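Local coordinates for protein mialostatin (Ixodes ricinus, PDB 6ZTK) that inhibits cysteine cathepsins of the tick midgut and of the host, restraining the digestion of blood proteins, at residues 47-50 / 51-55. Residues are numbered along the deposited sequence; the frame is centred on the assembly and turned at random.
Sequences AHYA and VSTQV. With SO4 (sulfate ion), chain D.
Two torsions bring Tyr49 and Thr53 together: the tyrosine swings CG opposite its own backbone N (chi1 175°), while Thr53, at chi1 72°, sets OG1 between its N and carbonyl carbon and leaves CG2 for the ring. This is the C-terminal end of helix 41-52, the single helix that the antiparallel sheet of the cystatin fold wraps around. Thr53 CG2 lies over one face of the Tyr49 ring, displaced toward the rim, in a CH-pi contact 4.2 Å from the ring centroid, and the two side chains cross at about a right angle. Val130 of strand 127-136 touches both, and Lys128 adds a cation-pi contact to the tyrosine.

The last turn leaves the regular i to i+4 pattern. Val51 N still bonds to Ala47 O, and Ser52 N reaches His48 O at 3.0 Å; then Thr53 N turns to Ala50 O, approaching from well above the carbonyl plane. Ala50 O takes a second bond from Thr53 OG1 at 2.7 Å, so backbone and side chain of one residue grip one acceptor. Ser52 divides its donors: N goes to His48 O, while Ser52 OG folds back to Tyr49 O at 2.7 Å. Both hydroxyls therefore bind carbonyls three residues earlier, supplementing the backbone N-H donors of the last turn.

Val51 faces the sheet, meeting Val64, Phe84 and Tyr133, with Ala47 beside it on Leu82 and Phe84. His48 is held at both ring nitrogens: ND1 bonds to Tyr99 OH, and NE2 donates to O1 of a sulfate, probably from the crystallisation liquor, at the ring edge. The Gln54 amide turns back along the chain with Thr53 OG1 lying in its plane, and Gln54 NE2 donates almost straight (172°) to Thr53 OG1 at 2.9 Å.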
loop_
_atom_site.group_PDB
_atom_site.type_symbol
_atom_site.label_atom_id
_atom_site.label_comp_id
_atom_site.label_asym_id
_atom_site.label_seq_id
_atom_site.Cartn_x
_atom_site.Cartn_y
_atom_site.Cartn_z
ATOM N N ALA A 47 1.006 -1.598 3.722
ATOM C CA ALA A 47 1.112 -1.084 2.347
ATOM C C ALA A 47 0.561 -2.061 1.330
ATOM O O ALA A 47 -0.127 -1.676 0.398
ATOM C CB ALA A 47 2.560 -0.697 2.061
ATOM N N HIS A 48 0.850 -3.351 1.529
ATOM C CA HIS A 48 0.279 -4.386 0.637
ATOM C C HIS A 48 -1.256 -4.392 0.791
ATOM O O HIS A 48 -1.955 -4.511 -0.220
ATOM C CB HIS A 48 0.885 -5.746 0.929
ATOM C CG HIS A 48 2.219 -5.928 0.280
ATOM N ND1 HIS A 48 2.354 -6.148 -1.089
ATOM C CD2 HIS A 48 3.474 -5.912 0.794
ATOM C CE1 HIS A 48 3.663 -6.179 -1.378
ATOM N NE2 HIS A 48 4.368 -6.017 -0.258
ATOM N N TYR A 49 -1.744 -4.228 2.016
ATOM C CA TYR A 49 -3.204 -4.127 2.188
ATOM C C TYR A 49 -3.742 -2.977 1.324
ATOM O O TYR A 49 -4.705 -3.104 0.582
ATOM C CB TYR A 49 -3.642 -4.007 3.635
ATOM C CG TYR A 49 -5.109 -3.779 3.709
ATOM C CD1 TYR A 49 -6.022 -4.782 3.405
ATOM C CD2 TYR A 49 -5.605 -2.531 4.064
ATOM C CE1 TYR A 49 -7.401 -4.535 3.452
ATOM C CE2 TYR A 49 -6.964 -2.304 4.136
ATOM C CZ TYR A 49 -7.849 -3.277 3.768
ATOM O OH TYR A 49 -9.214 -2.995 3.839
ATOM N N ALA A 50 -3.102 -1.801 1.411
ATOM C CA ALA A 50 -3.584 -0.623 0.698
ATOM C C ALA A 50 -3.645 -0.921 -0.789
ATOM O O ALA A 50 -4.606 -0.617 -1.466
ATOM C CB ALA A 50 -2.676 0.557 0.994
ATOM N N VAL A 51 -2.563 -1.462 -1.380
ATOM C CA VAL A 51 -2.543 -1.702 -2.867
ATOM C C VAL A 51 -3.617 -2.721 -3.246
ATOM O O VAL A 51 -4.185 -2.577 -4.336
ATOM C CB VAL A 51 -1.189 -2.163 -3.468
ATOM C CG1 VAL A 51 -0.106 -1.156 -3.197
ATOM C CG2 VAL A 51 -0.744 -3.568 -3.141
ATOM N N SER A 52 -3.934 -3.621 -2.343
ATOM C CA SER A 52 -4.946 -4.685 -2.643
ATOM C C SER A 52 -6.326 -4.051 -2.825
ATOM O O SER A 52 -7.205 -4.737 -3.394
ATOM C CB SER A 52 -4.982 -5.713 -1.596
ATOM O OG SER A 52 -5.698 -5.385 -0.439
ATOM N N THR A 53 -6.562 -2.837 -2.327
ATOM C CA THR A 53 -7.908 -2.194 -2.390
ATOM C C THR A 53 -8.091 -1.412 -3.689
ATOM O O THR A 53 -9.181 -0.851 -3.922
ATOM C CB THR A 53 -8.141 -1.314 -1.157
ATOM O OG1 THR A 53 -7.308 -0.138 -1.288
ATOM C CG2 THR A 53 -7.933 -2.021 0.144
ATOM N N GLN A 54 -7.054 -1.266 -4.552
ATOM C CA GLN A 54 -7.068 -0.340 -5.678
ATOM C C GLN A 54 -7.266 -1.089 -6.983
ATOM O O GLN A 54 -6.329 -1.743 -7.489
ATOM C CB GLN A 54 -5.827 0.519 -5.614
ATOM C CG GLN A 54 -5.691 1.262 -4.299
ATOM C CD GLN A 54 -6.787 2.301 -4.127
ATOM O OE1 GLN A 54 -6.931 3.185 -4.957
ATOM N NE2 GLN A 54 -7.558 2.158 -3.091
ATOM N N VAL A 55 -8.498 -1.083 -7.472
ATOM C CA VAL A 55 -8.858 -1.871 -8.693
ATOM C C VAL A 55 -9.350 -1.008 -9.846
ATOM O O VAL A 55 -9.262 -1.414 -11.010
ATOM C CB VAL A 55 -9.853 -2.989 -8.330
ATOM C CG1 VAL A 55 -9.277 -4.058 -7.397
ATOM C CG2 VAL A 55 -11.154 -2.458 -7.726
HETATM S S SO4 D . 7.576 -5.470 0.717
HETATM O O1 SO4 D . 6.822 -5.371 -0.512
HETATM O O2 SO4 D . 7.902 -4.147 1.214
HETATM O O3 SO4 D . 8.791 -6.190 0.436
HETATM O O4 SO4 D . 6.818 -6.187 1.723
#